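Local coordinates for protein HicB3 antitoxin (Yersinia pestis, PDB 4P78) that acts as the antitoxin of a toxin-antitoxin pair, forming a complex with the HicA3 toxin and probably neutralising it, at residues P4-K9 with Y17-D22. Numbering follows the deposited sequence.
Sequences PIFIFK and YFPDID
F6 and Y17 form an antiparallel hydrogen-bonded pair at the end of a beta hairpin, where strand 14-17 runs out beside the middle of strand 2-9. F6 N donates to Y17 O at 2.9 Å in an almost straight bond. Y17 N returns one to F6 O at 3.1 Å, with an N-H...O angle of 151°. Both side chains lie on the same face of the sheet, with F8 beside them, and the three rings cluster. Y17 CG sits between its own N and carbonyl carbon (chi1 49°), which lays the ring across F6 CB. F6 CB lies over one face of this ring, and Y17 OH meets the edge of the F6 ring. F8 CE2 touches Y17 CE2 at 3.5 Å; the planes are 29° apart, but the rings are offset too far for a true stack. P19 CB covers a face of F6, 3.7 Å from the ring centroid, as a CH-pi contact. The hairpin supplies the two middle strands of the four-stranded antiparallel sheet of this chain, and helix 70-75 packs on this aromatic face through L72, R71 and E75. S50 and Q56 of the HicA3 toxin chain pack on F8 and Y17. On the other face of the sheet, I5 CG2 sits over the F18 ring, 3.9 Å from its centroid. F18 also touches A38 of helix 31-52. A type I turn, F18 to I21, follows the pairing. A water donates to P4 O (water oxygen to P4 O 2.9 Å) and D20 OD2, and accepts from D20 N. D20 OD2 also hydrogen-bonds to Y66 OH.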
loop_
_atom_site.group_PDB
_atom_site.type_symbol
_atom_site.label_atom_id
_atom_site.label_comp_id
_atom_site.label_asym_id
_atom_site.label_seq_id
_atom_site.Cartn_x
_atom_site.Cartn_y
_atom_site.Cartn_z
ATOM N N PRO A 4 -3.579 -7.027 -0.149
ATOM C CA PRO A 4 -3.305 -5.770 0.552
ATOM C C PRO A 4 -3.142 -6.008 2.039
ATOM O O PRO A 4 -3.857 -6.855 2.593
ATOM C CB PRO A 4 -4.549 -4.933 0.287
ATOM C CG PRO A 4 -5.648 -5.958 0.066
ATOM C CD PRO A 4 -4.991 -7.152 -0.564
ATOM N N ILE A 5 -2.215 -5.289 2.664
ATOM C CA ILE A 5 -2.143 -5.219 4.121
ATOM C C ILE A 5 -2.128 -3.756 4.545
ATOM O O ILE A 5 -1.665 -2.895 3.797
ATOM C CB ILE A 5 -0.898 -5.947 4.688
ATOM C CG1 ILE A 5 0.382 -5.434 4.029
ATOM C CG2 ILE A 5 -1.033 -7.482 4.521
ATOM C CD1 ILE A 5 1.658 -5.947 4.695
ATOM N N PHE A 6 -2.675 -3.468 5.720
ATOM C CA PHE A 6 -2.591 -2.133 6.306
ATOM C C PHE A 6 -1.546 -2.221 7.399
ATOM O O PHE A 6 -1.665 -3.073 8.281
ATOM C CB PHE A 6 -3.932 -1.666 6.906
ATOM C CG PHE A 6 -4.979 -1.294 5.899
ATOM C CD1 PHE A 6 -4.729 -1.359 4.537
ATOM C CD2 PHE A 6 -6.220 -0.855 6.322
ATOM C CE1 PHE A 6 -5.703 -1.008 3.631
ATOM C CE2 PHE A 6 -7.196 -0.495 5.416
ATOM C CZ PHE A 6 -6.934 -0.570 4.072
ATOM N N ILE A 7 -0.510 -1.381 7.357
ATOM C CA ILE A 7 0.467 -1.438 8.426
ATOM C C ILE A 7 0.714 -0.091 9.105
ATOM O O ILE A 7 0.510 0.981 8.529
ATOM C CB ILE A 7 1.818 -2.011 7.942
ATOM C CG1 ILE A 7 2.550 -1.042 7.038
ATOM C CG2 ILE A 7 1.627 -3.355 7.252
ATOM C CD1 ILE A 7 3.912 -1.551 6.633
ATOM N N PHE A 8 1.176 -0.188 10.345
ATOM C CA PHE A 8 1.288 0.942 11.250
ATOM C C PHE A 8 2.614 0.850 11.970
ATOM O O PHE A 8 3.056 -0.244 12.334
ATOM C CB PHE A 8 0.134 0.947 12.256
ATOM C CG PHE A 8 -1.210 0.925 11.618
ATOM C CD1 PHE A 8 -1.886 2.106 11.356
ATOM C CD2 PHE A 8 -1.797 -0.279 11.254
ATOM C CE1 PHE A 8 -3.134 2.081 10.757
ATOM C CE2 PHE A 8 -3.033 -0.297 10.646
ATOM C CZ PHE A 8 -3.699 0.890 10.395
ATOM N N LYS A 9 3.257 1.991 12.171
ATOM C CA LYS A 9 4.548 2.027 12.856
ATOM C C LYS A 9 4.425 1.693 14.346
ATOM O O LYS A 9 3.526 2.183 15.020
ATOM C CB LYS A 9 5.188 3.400 12.684
ATOM C CG LYS A 9 6.562 3.353 12.060
ATOM C CD LYS A 9 7.533 2.676 12.981
ATOM C CE LYS A 9 8.766 2.187 12.236
ATOM N NZ LYS A 9 9.568 1.275 13.105
ATOM N N TYR A 17 -2.848 -5.500 9.723
ATOM C CA TYR A 17 -3.850 -6.527 9.461
ATOM C C TYR A 17 -4.190 -6.552 7.977
ATOM O O TYR A 17 -3.824 -5.632 7.236
ATOM C CB TYR A 17 -5.116 -6.276 10.300
ATOM C CG TYR A 17 -5.624 -4.847 10.213
ATOM C CD1 TYR A 17 -6.494 -4.455 9.192
ATOM C CD2 TYR A 17 -5.236 -3.887 11.152
ATOM C CE1 TYR A 17 -6.959 -3.149 9.103
ATOM C CE2 TYR A 17 -5.688 -2.578 11.065
ATOM C CZ TYR A 17 -6.548 -2.215 10.039
ATOM O OH TYR A 17 -7.008 -0.920 9.959
ATOM N N PHE A 18 -4.853 -7.621 7.548
ATOM C CA PHE A 18 -5.430 -7.698 6.212
ATOM C C PHE A 18 -6.772 -6.987 6.235
ATOM O O PHE A 18 -7.676 -7.407 6.961
ATOM C CB PHE A 18 -5.629 -9.156 5.773
ATOM C CG PHE A 18 -4.343 -9.933 5.570
ATOM C CD1 PHE A 18 -3.746 -10.010 4.316
ATOM C CD2 PHE A 18 -3.754 -10.613 6.621
ATOM C CE1 PHE A 18 -2.593 -10.744 4.121
ATOM C CE2 PHE A 18 -2.593 -11.343 6.429
ATOM C CZ PHE A 18 -2.015 -11.409 5.176
ATOM N N PRO A 19 -6.922 -5.912 5.450
ATOM C CA PRO A 19 -8.219 -5.220 5.461
ATOM C C PRO A 19 -9.365 -6.095 4.927
ATOM O O PRO A 19 -10.515 -5.838 5.250
ATOM C CB PRO A 19 -7.975 -4.009 4.543
ATOM C CG PRO A 19 -6.887 -4.467 3.610
ATOM C CD PRO A 19 -5.979 -5.301 4.495
ATOM N N ASP A 20 -9.060 -7.114 4.134
ATOM C CA ASP A 20 -10.105 -8.014 3.643
ATOM C C ASP A 20 -10.339 -9.217 4.566
ATOM O O ASP A 20 -11.247 -10.025 4.340
ATOM C CB ASP A 20 -9.764 -8.523 2.250
ATOM C CG ASP A 20 -9.615 -7.390 1.245
ATOM O OD1 ASP A 20 -10.607 -6.684 0.986
ATOM O OD2 ASP A 20 -8.497 -7.194 0.742
ATOM N N ILE A 21 -9.508 -9.356 5.586
ATOM C CA ILE A 21 -9.623 -10.518 6.458
ATOM C C ILE A 21 -9.743 -10.036 7.897
ATOM O O ILE A 21 -8.736 -9.831 8.576
ATOM C CB ILE A 21 -8.422 -11.472 6.277
ATOM C CG1 ILE A 21 -8.100 -11.623 4.782
ATOM C CG2 ILE A 21 -8.705 -12.830 6.907
ATOM C CD1 ILE A 21 -6.965 -12.571 4.496
ATOM N N ASP A 22 -10.987 -9.800 8.319
ATOM C CA ASP A 22 -11.288 -9.329 9.667
ATOM C C ASP A 22 -10.685 -10.245 10.714
ATOM O O ASP A 22 -10.981 -11.439 10.731
ATOM C CB ASP A 22 -12.802 -9.252 9.905
ATOM C CG ASP A 22 -13.438 -8.018 9.294
ATOM O OD1 ASP A 22 -12.738 -7.005 9.039
ATOM O OD2 ASP A 22 -14.664 -8.067 9.084
HETATM O O HOH W 1 -6.454 -8.029 2.750
#